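Local coordinates for polyphosphate kinase (Porphyromonas gingivalis, PDB 2O8R), which probably catalyses the reversible transfer of the terminal phosphate of ATP onto a growing chain of inorganic polyphosphate, at residues 231-236 against 302-307; 97-102 against 295-300; 183-188 against 207-212; 39-44 against 589-594. The protein carries 3 engineered substitutions. All blocks are in the same frame, centred on the assembly; numbering follows the deposited sequence.

Contact 1: residues 231-236 against 302-307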
loop_
_atom_site.group_PDB
_atom_site.type_symbol
_atom_site.label_atom_id
_atom_site.label_comp_id
_atom_site.label_asym_id
_atom_site.label_seq_id
_atom_site.Cartn_x
_atom_site.Cartn_y
_atom_site.Cartn_z
ATOM N N SER A 231 8.016 26.383 -12.044
ATOM C CA SER A 231 7.342 25.345 -11.278
ATOM C C SER A 231 6.152 25.974 -10.601
ATOM O O SER A 231 6.249 27.070 -10.043
ATOM C CB SER A 231 8.263 24.735 -10.217
ATOM O OG SER A 231 9.432 24.196 -10.800
ATOM N N ILE A 232 5.025 25.280 -10.670
ATOM C CA ILE A 232 3.832 25.698 -9.964
ATOM C C ILE A 232 3.269 24.555 -9.132
ATOM O O ILE A 232 3.595 23.390 -9.355
ATOM C CB ILE A 232 2.751 26.225 -10.922
ATOM C CG1 ILE A 232 2.454 25.196 -12.022
ATOM C CG2 ILE A 232 3.168 27.578 -11.497
ATOM C CD1 ILE A 232 1.209 25.488 -12.821
ATOM N N LYS A 233 2.421 24.915 -8.175
ATOM C CA LYS A 233 1.771 23.982 -7.266
ATOM C C LYS A 233 0.479 24.635 -6.789
ATOM O O LYS A 233 0.456 25.828 -6.477
ATOM C CB LYS A 233 2.696 23.709 -6.081
ATOM C CG LYS A 233 2.069 23.005 -4.883
ATOM C CD LYS A 233 3.083 22.916 -3.745
ATOM C CE LYS A 233 2.425 22.642 -2.409
ATOM N NZ LYS A 233 1.921 21.250 -2.302
ATOM N N VAL A 234 -0.599 23.868 -6.743
ATOM C CA VAL A 234 -1.840 24.369 -6.175
ATOM C C VAL A 234 -2.262 23.451 -5.044
ATOM O O VAL A 234 -2.185 22.240 -5.182
ATOM C CB VAL A 234 -2.955 24.519 -7.262
ATOM C CG1 VAL A 234 -3.062 23.282 -8.122
ATOM C CG2 VAL A 234 -4.301 24.854 -6.646
ATOM N N SER A 235 -2.646 24.021 -3.905
ATOM C CA SER A 235 -3.356 23.252 -2.880
ATOM C C SER A 235 -4.821 23.593 -3.028
ATOM O O SER A 235 -5.160 24.761 -3.227
ATOM C CB SER A 235 -2.902 23.624 -1.469
ATOM O OG SER A 235 -1.494 23.691 -1.355
ATOM N N ARG A 236 -5.692 22.593 -2.946
ATOM C CA ARG A 236 -7.135 22.863 -2.910
ATOM C C ARG A 236 -7.875 22.023 -1.869
ATOM O O ARG A 236 -7.318 21.049 -1.351
ATOM C CB ARG A 236 -7.771 22.729 -4.297
ATOM C CG ARG A 236 -7.438 21.464 -5.059
ATOM C CD ARG A 236 -8.113 21.493 -6.411
ATOM N NE ARG A 236 -7.788 22.714 -7.136
ATOM C CZ ARG A 236 -7.270 22.736 -8.357
ATOM N NH1 ARG A 236 -7.041 21.602 -8.989
ATOM N NH2 ARG A 236 -6.996 23.886 -8.954
ATOM N N ASN A 302 6.884 22.010 -3.445
ATOM C CA ASN A 302 6.480 20.710 -2.923
ATOM C C ASN A 302 7.630 20.002 -2.228
ATOM O O ASN A 302 7.855 18.809 -2.422
ATOM C CB ASN A 302 5.917 19.833 -4.029
ATOM C CG ASN A 302 4.756 19.015 -3.569
ATOM O OD1 ASN A 302 3.629 19.510 -3.494
ATOM N ND2 ASN A 302 5.009 17.745 -3.267
ATOM N N LEU A 303 8.348 20.753 -1.402
ATOM C CA LEU A 303 9.580 20.257 -0.828
ATOM C C LEU A 303 9.396 19.270 0.320
ATOM O O LEU A 303 10.362 18.925 0.990
ATOM C CB LEU A 303 10.471 21.412 -0.413
ATOM C CG LEU A 303 11.156 22.086 -1.591
ATOM C CD1 LEU A 303 11.894 23.307 -1.086
ATOM C CD2 LEU A 303 12.115 21.122 -2.252
ATOM N N GLN A 304 8.171 18.802 0.540
ATOM C CA GLN A 304 7.946 17.751 1.517
ATOM C C GLN A 304 8.531 16.463 0.974
ATOM O O GLN A 304 8.743 15.507 1.725
ATOM C CB GLN A 304 6.465 17.572 1.832
ATOM C CG GLN A 304 5.536 17.575 0.617
ATOM C CD GLN A 304 4.958 18.951 0.382
ATOM O OE1 GLN A 304 5.689 19.904 0.134
ATOM N NE2 GLN A 304 3.644 19.072 0.494
ATOM N N ASP A 305 8.801 16.463 -0.336
ATOM C CA ASP A 305 9.495 15.366 -1.011
ATOM C C ASP A 305 10.946 15.248 -0.577
ATOM O O ASP A 305 11.616 14.296 -0.967
ATOM C CB ASP A 305 9.470 15.530 -2.534
ATOM C CG ASP A 305 8.069 15.486 -3.116
ATOM O OD1 ASP A 305 7.131 15.055 -2.413
ATOM O OD2 ASP A 305 7.910 15.886 -4.291
ATOM N N LEU A 306 11.440 16.208 0.210
ATOM C CA LEU A 306 12.796 16.097 0.755
ATOM C C LEU A 306 12.945 14.841 1.608
ATOM O O LEU A 306 14.035 14.293 1.733
ATOM C CB LEU A 306 13.213 17.353 1.527
ATOM C CG LEU A 306 13.576 18.593 0.684
ATOM C CD1 LEU A 306 14.180 19.665 1.555
ATOM C CD2 LEU A 306 14.532 18.279 -0.460
ATOM N N ALA A 307 11.832 14.367 2.158
ATOM C CA ALA A 307 11.798 13.125 2.921
ATOM C C ALA A 307 12.222 11.934 2.069
ATOM O O ALA A 307 12.550 10.877 2.602
ATOM C CB ALA A 307 10.400 12.893 3.490
#
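The side chain of K233 reaches out from strand 225-235 and lays its last carbons and its ammonium group against the amide oxygen of N302, the two side chains crossing at about a right angle. The junction is a worked example of how one long cationic side chain can link a sheet to the turn beside it. The lysine CG lies anti to the backbone N (chi1 167°), and the chain stays extended until a bend at its final torsion turns NZ onto the asparagine. K233 NZ donates to N302 OD1 over 2.7 Å, with a C=O...N angle of 149° and the donor tilted 28° from the plane of the amide group. The aliphatic part follows the same oxygen, K233 CD lying 3.5 Å from N302 OD1. Q304, one residue into the 3-10 segment 303-307, folds back so that its NE2 comes within 3.9 Å of K233 NZ, a packing approach between two nitrogens.

The ammonium group also forms a salt bridge with E50 of helix 35-63, so it is held by a carboxylate and an amide oxygen, which probably offsets its buried charge. E50 bonds S235 OG through its other carboxylate oxygen, so one glutamate touches two residues of the same strand. The side chain of Q304 is about 5 Å from a sulfate ion, probably from the crystallisation liquor, and about 9 Å from the side chain of N48, predicted to bind ATP. The arrangement is that of a buried lysine in the mixed sheet of the PPK1 middle domain, meeting the loop residue that leads into a 3-10 segment and a helix of the N-terminal domain.

Contact 2: residues 97-102 against 295-300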
loop_
_atom_site.group_PDB
_atom_site.type_symbol
_atom_site.label_atom_id
_atom_site.label_comp_id
_atom_site.label_asym_id
_atom_site.label_seq_id
_atom_site.Cartn_x
_atom_site.Cartn_y
_atom_site.Cartn_z
ATOM N N LEU A 97 12.830 32.185 5.334
ATOM C CA LEU A 97 13.685 31.434 6.237
ATOM C C LEU A 97 14.008 30.034 5.690
ATOM O O LEU A 97 15.180 29.644 5.646
ATOM C CB LEU A 97 13.025 31.332 7.611
ATOM C CG LEU A 97 13.742 30.518 8.681
ATOM C CD1 LEU A 97 15.163 31.029 8.916
ATOM C CD2 LEU A 97 12.937 30.579 9.945
ATOM N N TYR A 98 12.969 29.302 5.274
ATOM C CA TYR A 98 13.103 27.957 4.712
ATOM C C TYR A 98 14.165 27.888 3.612
ATOM O O TYR A 98 15.058 27.036 3.646
ATOM C CB TYR A 98 11.751 27.507 4.161
ATOM C CG TYR A 98 11.605 26.031 3.839
ATOM C CD1 TYR A 98 10.888 25.188 4.683
ATOM C CD2 TYR A 98 12.132 25.492 2.669
ATOM C CE1 TYR A 98 10.724 23.844 4.383
ATOM C CE2 TYR A 98 11.977 24.143 2.363
ATOM C CZ TYR A 98 11.272 23.330 3.218
ATOM O OH TYR A 98 11.124 21.996 2.909
ATOM N N TYR A 99 14.080 28.795 2.647
ATOM C CA TYR A 99 15.022 28.783 1.538
ATOM C C TYR A 99 16.447 29.178 1.928
ATOM O O TYR A 99 17.415 28.645 1.380
ATOM C CB TYR A 99 14.487 29.606 0.376
ATOM C CG TYR A 99 13.452 28.855 -0.440
ATOM C CD1 TYR A 99 13.830 28.014 -1.491
ATOM C CD2 TYR A 99 12.100 28.973 -0.159
ATOM C CE1 TYR A 99 12.885 27.321 -2.240
ATOM C CE2 TYR A 99 11.148 28.286 -0.905
ATOM C CZ TYR A 99 11.547 27.465 -1.935
ATOM O OH TYR A 99 10.596 26.805 -2.664
ATOM N N ARG A 100 16.566 30.087 2.893
ATOM C CA ARG A 100 17.853 30.399 3.491
ATOM C C ARG A 100 18.481 29.145 4.095
ATOM O O ARG A 100 19.630 28.836 3.815
ATOM C CB ARG A 100 17.726 31.511 4.536
ATOM C CG ARG A 100 18.057 32.892 4.002
ATOM C CD ARG A 100 18.058 33.935 5.106
ATOM N NE ARG A 100 16.707 34.383 5.429
ATOM C CZ ARG A 100 16.144 34.302 6.631
ATOM N NH1 ARG A 100 16.818 33.804 7.660
ATOM N NH2 ARG A 100 14.901 34.734 6.801
ATOM N N ILE A 101 17.718 28.405 4.891
ATOM C CA ILE A 101 18.217 27.154 5.459
ATOM C C ILE A 101 18.608 26.184 4.353
ATOM O O ILE A 101 19.681 25.590 4.395
ATOM C CB ILE A 101 17.191 26.516 6.409
ATOM C CG1 ILE A 101 16.922 27.463 7.568
ATOM C CG2 ILE A 101 17.723 25.230 6.996
ATOM C CD1 ILE A 101 15.717 27.129 8.366
ATOM N N PHE A 102 17.755 26.068 3.340
ATOM C CA PHE A 102 17.963 25.094 2.272
ATOM C C PHE A 102 19.196 25.385 1.421
ATOM O O PHE A 102 20.042 24.513 1.213
ATOM C CB PHE A 102 16.722 24.995 1.387
ATOM C CG PHE A 102 16.829 23.954 0.313
ATOM C CD1 PHE A 102 16.873 22.603 0.638
ATOM C CD2 PHE A 102 16.879 24.321 -1.024
ATOM C CE1 PHE A 102 16.969 21.639 -0.345
ATOM C CE2 PHE A 102 16.976 23.357 -2.011
ATOM C CZ PHE A 102 17.026 22.014 -1.671
ATOM N N ILE A 295 0.920 32.888 -4.138
ATOM C CA ILE A 295 2.095 33.192 -3.333
ATOM C C ILE A 295 3.346 32.882 -4.131
ATOM O O ILE A 295 3.630 31.723 -4.426
ATOM C CB ILE A 295 2.146 32.355 -2.039
ATOM C CG1 ILE A 295 0.745 32.162 -1.457
ATOM C CG2 ILE A 295 3.100 32.993 -1.030
ATOM C CD1 ILE A 295 0.703 31.203 -0.295
ATOM N N ARG A 296 4.096 33.917 -4.490
ATOM C CA ARG A 296 5.372 33.698 -5.147
ATOM C C ARG A 296 6.409 33.204 -4.149
ATOM O O ARG A 296 6.589 33.787 -3.082
ATOM C CB ARG A 296 5.862 34.931 -5.916
ATOM C CG ARG A 296 5.158 36.245 -5.611
ATOM C CD ARG A 296 5.628 37.331 -6.580
ATOM N NE ARG A 296 7.067 37.223 -6.824
ATOM C CZ ARG A 296 8.008 37.811 -6.087
ATOM N NH1 ARG A 296 7.678 38.574 -5.051
ATOM N NH2 ARG A 296 9.288 37.637 -6.390
ATOM N N SER A 297 7.064 32.103 -4.492
ATOM C CA SER A 297 8.056 31.515 -3.615
ATOM C C SER A 297 9.323 31.157 -4.378
ATOM O O SER A 297 9.569 31.664 -5.474
ATOM C CB SER A 297 7.493 30.278 -2.927
ATOM O OG SER A 297 7.344 29.238 -3.864
ATOM N N GLY A 298 10.116 30.270 -3.785
ATOM C CA GLY A 298 11.420 29.908 -4.314
ATOM C C GLY A 298 11.370 29.037 -5.546
ATOM O O GLY A 298 10.311 28.811 -6.135
ATOM N N ASN A 299 12.534 28.534 -5.926
ATOM C CA ASN A 299 12.704 27.897 -7.224
ATOM C C ASN A 299 12.283 26.426 -7.299
ATOM O O ASN A 299 12.079 25.895 -8.396
ATOM C CB ASN A 299 14.150 28.052 -7.663
ATOM C CG ASN A 299 14.304 27.952 -9.135
ATOM O OD1 ASN A 299 14.668 26.902 -9.653
ATOM N ND2 ASN A 299 14.011 29.043 -9.838
ATOM N N TYR A 300 12.173 25.775 -6.137
ATOM C CA TYR A 300 11.657 24.401 -6.042
ATOM C C TYR A 300 10.470 24.341 -5.093
ATOM O O TYR A 300 10.539 24.866 -3.984
ATOM C CB TYR A 300 12.742 23.425 -5.579
ATOM C CG TYR A 300 13.929 23.396 -6.495
ATOM C CD1 TYR A 300 13.921 22.614 -7.644
ATOM C CD2 TYR A 300 15.056 24.172 -6.226
ATOM C CE1 TYR A 300 15.019 22.595 -8.506
ATOM C CE2 TYR A 300 16.149 24.162 -7.075
ATOM C CZ TYR A 300 16.128 23.369 -8.210
ATOM O OH TYR A 300 17.215 23.357 -9.048
#
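The ring of Y99 carries the backbone of G298 over one face and has the carbonyl oxygen of Y300 at its edge, close to the ring plane. The first of these is a CH-pi contact: G298 CA stands 3.7 Å from the centroid of the Y99 ring, 25° off the ring normal and displaced toward the rim, where its nearest ring atom is Y99 CZ at 3.4 Å. Helix 83-112 thereby packs an aromatic side chain on the loop that leaves strand 294-297, an edge strand of the middle-domain sheet. With no side chain in the way, G298 CA can approach the ring face closely, and the loop passes on so that Y99 CE1 is 3.9 Å from N299 N.

The placement of the tyrosine follows from its first torsion. With CG anti to the carbonyl carbon (chi1 -79°), the ring is sent off the helix toward G298, and its hydroxyl ends beside the loop backbone.

Y300 is fixed from its other end, since its ring stacks on F208 and its hydroxyl bonds D211, so the residue that offers its carbonyl to Y99 is also tied to the start of helix 209-214. A sulfate ion lies about 4 Å from the Y99 side chain. The Y99 hydroxyl is modelled as donating to Y300 O, but the 2.3 Å between Y99 OH and Y300 O is too short to be trusted at this resolution.

Contact 3: residues 183-188 against 207-212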
loop_
_atom_site.group_PDB
_atom_site.type_symbol
_atom_site.label_atom_id
_atom_site.label_comp_id
_atom_site.label_asym_id
_atom_site.label_seq_id
_atom_site.Cartn_x
_atom_site.Cartn_y
_atom_site.Cartn_z
ATOM N N ASN A 183 3.486 17.920 -16.909
ATOM C CA ASN A 183 3.461 17.175 -15.668
ATOM C C ASN A 183 4.848 16.749 -15.272
ATOM O O ASN A 183 5.684 16.468 -16.125
ATOM C CB ASN A 183 2.576 15.936 -15.824
ATOM C CG ASN A 183 2.851 15.175 -17.108
ATOM O OD1 ASN A 183 3.105 15.765 -18.158
ATOM N ND2 ASN A 183 2.803 13.861 -17.031
ATOM N N VAL A 184 5.111 16.707 -13.974
ATOM C CA VAL A 184 6.328 16.070 -13.517
ATOM C C VAL A 184 5.925 14.732 -12.909
ATOM O O VAL A 184 5.374 14.670 -11.813
ATOM C CB VAL A 184 7.184 16.999 -12.634
ATOM C CG1 VAL A 184 6.926 18.424 -13.045
ATOM C CG2 VAL A 184 6.887 16.829 -11.178
ATOM N N PRO A 185 6.160 13.649 -13.655
ATOM C CA PRO A 185 5.557 12.344 -13.370
ATOM C C PRO A 185 6.125 11.664 -12.134
ATOM O O PRO A 185 6.710 10.585 -12.232
ATOM C CB PRO A 185 5.885 11.522 -14.619
ATOM C CG PRO A 185 7.087 12.169 -15.205
ATOM C CD PRO A 185 7.053 13.622 -14.827
ATOM N N THR A 186 5.949 12.282 -10.972
ATOM C CA THR A 186 6.473 11.702 -9.740
ATOM C C THR A 186 5.588 10.570 -9.253
ATOM O O THR A 186 5.913 9.892 -8.290
ATOM C CB THR A 186 6.672 12.734 -8.643
ATOM O OG1 THR A 186 5.437 13.418 -8.403
ATOM C CG2 THR A 186 7.714 13.717 -9.063
ATOM N N ASP A 187 4.483 10.359 -9.951
ATOM C CA ASP A 187 3.647 9.195 -9.733
ATOM C C ASP A 187 4.274 7.943 -10.344
ATOM O O ASP A 187 3.784 6.836 -10.146
ATOM C CB ASP A 187 2.267 9.437 -10.346
ATOM C CG ASP A 187 2.332 9.883 -11.813
ATOM O OD1 ASP A 187 3.428 9.872 -12.415
ATOM O OD2 ASP A 187 1.273 10.251 -12.367
ATOM N N GLY A 188 5.330 8.130 -11.129
ATOM C CA GLY A 188 5.993 7.025 -11.814
ATOM C C GLY A 188 7.512 7.054 -11.708
ATOM O O GLY A 188 8.176 6.074 -12.026
ATOM N N SER A 207 19.531 14.858 -8.824
ATOM C CA SER A 207 18.860 15.893 -9.584
ATOM C C SER A 207 17.390 15.830 -9.290
ATOM O O SER A 207 16.848 14.736 -9.112
ATOM C CB SER A 207 19.054 15.646 -11.068
ATOM O OG SER A 207 20.379 15.921 -11.445
ATOM N N PHE A 208 16.755 17.000 -9.237
ATOM C CA PHE A 208 15.289 17.096 -9.239
ATOM C C PHE A 208 14.783 16.604 -10.586
ATOM O O PHE A 208 15.358 16.915 -11.637
ATOM C CB PHE A 208 14.815 18.542 -9.060
ATOM C CG PHE A 208 15.063 19.115 -7.682
ATOM C CD1 PHE A 208 14.043 19.158 -6.741
ATOM C CD2 PHE A 208 16.297 19.640 -7.338
ATOM C CE1 PHE A 208 14.256 19.701 -5.483
ATOM C CE2 PHE A 208 16.512 20.188 -6.087
ATOM C CZ PHE A 208 15.490 20.217 -5.157
ATOM N N LEU A 209 13.707 15.840 -10.556
ATOM C CA LEU A 209 13.064 15.406 -11.780
ATOM C C LEU A 209 12.719 16.598 -12.673
ATOM O O LEU A 209 13.006 16.571 -13.875
ATOM C CB LEU A 209 11.806 14.610 -11.449
ATOM C CG LEU A 209 11.184 13.738 -12.533
ATOM C CD1 LEU A 209 12.258 12.961 -13.272
ATOM C CD2 LEU A 209 10.152 12.795 -11.893
ATOM N N GLU A 210 12.140 17.651 -12.087
ATOM C CA GLU A 210 11.669 18.798 -12.883
ATOM C C GLU A 210 12.808 19.563 -13.536
ATOM O O GLU A 210 12.614 20.192 -14.571
ATOM C CB GLU A 210 10.762 19.747 -12.082
ATOM C CG GLU A 210 11.450 20.549 -10.971
ATOM C CD GLU A 210 11.431 19.842 -9.615
ATOM O OE1 GLU A 210 11.449 18.590 -9.580
ATOM O OE2 GLU A 210 11.408 20.548 -8.581
ATOM N N ASP A 211 13.994 19.498 -12.934
ATOM C CA ASP A 211 15.178 20.091 -13.534
ATOM C C ASP A 211 15.540 19.372 -14.842
ATOM O O ASP A 211 15.755 20.007 -15.869
ATOM C CB ASP A 211 16.343 20.088 -12.542
ATOM C CG ASP A 211 16.292 21.261 -11.566
ATOM O OD1 ASP A 211 15.494 22.196 -11.769
ATOM O OD2 ASP A 211 17.068 21.253 -10.592
ATOM N N ILE A 212 15.561 18.046 -14.807
ATOM C CA ILE A 212 15.819 17.265 -16.003
ATOM C C ILE A 212 14.851 17.630 -17.111
ATOM O O ILE A 212 15.273 17.872 -18.242
ATOM C CB ILE A 212 15.757 15.751 -15.743
ATOM C CG1 ILE A 212 16.706 15.380 -14.584
ATOM C CG2 ILE A 212 16.086 14.978 -17.059
ATOM C CD1 ILE A 212 16.403 14.016 -13.968
#
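An inverse gamma turn centred on P185, in the loop that follows strand 178-183, forms one half of this contact, and the first turn of helix 209-214 forms the other. The turn is closed by T186 N bonding V184 O at 2.6 Å, and G188 N then returns to P185 O at 3.0 Å, so the loop folds compactly before running on to strand 192-195. It illustrates how a tight turn can bring a methyl, a proline ring and a backbone carbonyl to one leucine.

L209 is that leucine. Its CG lies anti to the backbone N (chi1 -163°), which aims the isobutyl end at the turn, and its CD2 branch does the touching. L209 CD2 meets T186 CG2 at 3.8 Å, the two side chains crossing obliquely, and the same methyl lies 4.3 Å from P185 CD and 4.1 Å from P185 O. At E210, next after the leucine, CB lies 4.2 Å from V184 CG1, so the glutamate contributes its aliphatic base here. Its carboxylate is engaged in a salt bridge with R191.

F208 occupies the N-cap position, where the chain changes from strand 204-208 to helix 209-214. Helix 125-139 adds I139 to the packing on L209, and V193 of strand 192-195 touches the same leucine. On the sheet side, L164 of strand 163-169 lies against both V184 and E210, while N183 packs on Y144 of the second subunit.

Contact 4: residues 39-44 against 589-594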
loop_
_atom_site.group_PDB
_atom_site.type_symbol
_atom_site.label_atom_id
_atom_site.label_comp_id
_atom_site.label_asym_id
_atom_site.label_seq_id
_atom_site.Cartn_x
_atom_site.Cartn_y
_atom_site.Cartn_z
ATOM N N ILE A 39 16.933 17.789 7.297
ATOM C CA ILE A 39 16.197 17.585 6.048
ATOM C C ILE A 39 14.788 17.016 6.278
ATOM O O ILE A 39 13.807 17.497 5.675
ATOM C CB ILE A 39 16.986 16.670 5.087
ATOM C CG1 ILE A 39 18.260 17.388 4.611
ATOM C CG2 ILE A 39 16.099 16.214 3.915
ATOM C CD1 ILE A 39 18.888 16.798 3.368
ATOM N N LYS A 40 14.702 16.006 7.154
ATOM C CA LYS A 40 13.424 15.458 7.620
ATOM C C LYS A 40 12.503 16.544 8.153
ATOM O O LYS A 40 11.321 16.562 7.824
ATOM C CB LYS A 40 13.630 14.397 8.704
ATOM C CG LYS A 40 13.331 12.962 8.278
ATOM C CD LYS A 40 14.160 12.506 7.086
ATOM C CE LYS A 40 13.427 11.412 6.337
ATOM N NZ LYS A 40 14.100 11.118 5.052
ATOM N N PHE A 41 13.044 17.457 8.955
ATOM C CA PHE A 41 12.221 18.505 9.541
ATOM C C PHE A 41 11.755 19.572 8.546
ATOM O O PHE A 41 10.676 20.145 8.699
ATOM C CB PHE A 41 12.890 19.101 10.785
ATOM C CG PHE A 41 12.555 18.355 12.021
ATOM C CD1 PHE A 41 13.233 17.198 12.344
ATOM C CD2 PHE A 41 11.499 18.756 12.819
ATOM C CE1 PHE A 41 12.898 16.470 13.466
ATOM C CE2 PHE A 41 11.162 18.033 13.937
ATOM C CZ PHE A 41 11.864 16.875 14.254
ATOM N N LEU A 42 12.559 19.812 7.520
ATOM C CA LEU A 42 12.161 20.675 6.425
ATOM C C LEU A 42 10.919 20.051 5.783
ATOM O O LEU A 42 9.888 20.701 5.635
ATOM C CB LEU A 42 13.311 20.790 5.421
ATOM C CG LEU A 42 13.866 22.130 4.936
ATOM C CD1 LEU A 42 13.860 23.192 6.025
ATOM C CD2 LEU A 42 15.279 21.964 4.311
ATOM N N SER A 43 11.021 18.772 5.440
ATOM C CA SER A 43 9.910 18.036 4.843
ATOM C C SER A 43 8.638 18.094 5.708
ATOM O O SER A 43 7.552 18.403 5.210
ATOM C CB SER A 43 10.344 16.587 4.576
ATOM O OG SER A 43 9.308 15.667 4.859
ATOM N N ILE A 44 8.799 17.817 7.002
ATOM C CA ILE A 44 7.707 17.865 7.974
ATOM C C ILE A 44 7.033 19.228 7.967
ATOM O O ILE A 44 5.806 19.309 7.865
ATOM C CB ILE A 44 8.177 17.533 9.411
ATOM C CG1 ILE A 44 8.561 16.054 9.518
ATOM C CG2 ILE A 44 7.087 17.876 10.421
ATOM C CD1 ILE A 44 9.287 15.676 10.816
ATOM N N ARG A 589 7.490 24.396 25.256
ATOM C CA ARG A 589 7.287 23.589 24.078
ATOM C C ARG A 589 8.533 22.746 23.831
ATOM O O ARG A 589 9.628 23.275 23.623
ATOM C CB ARG A 589 7.017 24.470 22.882
ATOM C CG ARG A 589 7.142 23.777 21.559
ATOM C CD ARG A 589 6.912 24.782 20.462
ATOM N NE ARG A 589 5.500 25.108 20.390
ATOM C CZ ARG A 589 5.014 26.269 19.977
ATOM N NH1 ARG A 589 5.833 27.237 19.597
ATOM N NH2 ARG A 589 3.703 26.457 19.951
ATOM N N LEU A 590 8.355 21.430 23.879
ATOM C CA LEU A 590 9.422 20.505 23.556
ATOM C C LEU A 590 9.166 19.874 22.197
ATOM O O LEU A 590 8.176 19.163 22.015
ATOM C CB LEU A 590 9.539 19.419 24.629
ATOM C CG LEU A 590 10.658 18.410 24.366
ATOM C CD1 LEU A 590 12.011 19.112 24.298
ATOM C CD2 LEU A 590 10.650 17.296 25.418
ATOM N N VAL A 591 10.056 20.162 21.252
ATOM C CA VAL A 591 10.074 19.546 19.923
ATOM C C VAL A 591 11.473 18.971 19.697
ATOM O O VAL A 591 12.478 19.665 19.876
ATOM C CB VAL A 591 9.752 20.574 18.819
ATOM C CG1 VAL A 591 10.249 20.111 17.440
ATOM C CG2 VAL A 591 8.276 20.867 18.796
ATOM N N ASP A 592 11.517 17.698 19.325
ATOM C CA ASP A 592 12.744 16.960 19.090
ATOM C C ASP A 592 12.382 15.890 18.040
ATOM O O ASP A 592 11.315 15.966 17.416
ATOM C CB ASP A 592 13.202 16.324 20.404
ATOM C CG ASP A 592 14.711 16.039 20.465
ATOM O OD1 ASP A 592 15.424 16.155 19.447
ATOM O OD2 ASP A 592 15.192 15.676 21.564
HETATM N N MSE A 593 13.249 14.895 17.852
HETATM C CA MSE A 593 13.025 13.861 16.842
HETATM C C MSE A 593 11.735 13.046 17.011
HETATM O O MSE A 593 11.062 12.738 16.022
HETATM C CB MSE A 593 14.212 12.916 16.789
HETATM C CG MSE A 593 14.232 12.084 15.530
HETATM SE SE MSE A 593 15.705 10.828 15.464
HETATM C CE MSE A 593 15.960 10.841 13.525
ATOM N N TYR A 594 11.406 12.684 18.251
ATOM C CA TYR A 594 10.170 11.971 18.532
ATOM C C TYR A 594 9.063 12.977 18.697
ATOM O O TYR A 594 9.281 14.061 19.227
ATOM C CB TYR A 594 10.257 11.140 19.818
ATOM C CG TYR A 594 11.362 10.115 19.860
ATOM C CD1 TYR A 594 11.788 9.461 18.714
ATOM C CD2 TYR A 594 11.952 9.774 21.063
ATOM C CE1 TYR A 594 12.787 8.539 18.763
ATOM C CE2 TYR A 594 12.943 8.846 21.121
ATOM C CZ TYR A 594 13.366 8.233 19.974
ATOM O OH TYR A 594 14.373 7.299 20.047
#
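F41, on helix 35-63, points the edge of its ring at the backbone of the loop after strand 585-589. F41 CZ comes 3.3 Å from D592 O, which lies near the ring plane, as is expected when the slightly positive rim of a phenyl ring faces a carbonyl oxygen. M593 CA, also at the rim, is 4.1 Å from F41 CZ. The V591 side chain adds an apolar touch, its CG1 branch meeting F41 CE2 at 4.2 Å from an oblique direction. The two side chains run antiparallel, each passing alongside the other. V591 CG1 is placed there by its first torsion, anti to the backbone N (chi1 159°). The first shell of F41 also includes I44, three residues further along the same helix, whose CD1 covers one ring face over its centre, and V24 and E27 of helix 13-29.

A second shell holds D592. Its CB leaves the backbone on the side away from F41's helix, and its carboxylate forms salt bridges with K655 and R677, so the residue whose carbonyl meets F41 is held from behind. M593, a selenomethionine, and D592 both touch Q679 of helix 678-691.

The V591 side chain lies about 4 Å from that of R570 and the F41 side chain about 7 Å from that of N48. The contact is thus a domain interface, between the N-terminal helices and the second C-terminal, phospholipase D-like domain, close to residues predicted to bind ATP.

Overall arrangement
From the N terminus, 39-44 opens contact 4 and 97-102 opens contact 2 on the next long helix. Contact 3 then opens and closes locally within the middle domain, before 231-236 begins contact 1. Contact 2 closes at 295-300 and contact 1 at 302-307, so these two cross, while contact 3 lies wholly within the span of contact 2. Contact 4, closing only at 589-594, encloses the other three. Contacts 1 and 3 join parts of the middle domain, contact 2 ties it to the N-terminal helices, and contact 4 carries those helices to the C-terminal half. L303 and Y300 help link contacts 1, 2 and 3, and K40 NZ probably hydrogen-bonds the A307 carbonyl between contacts 4 and 1.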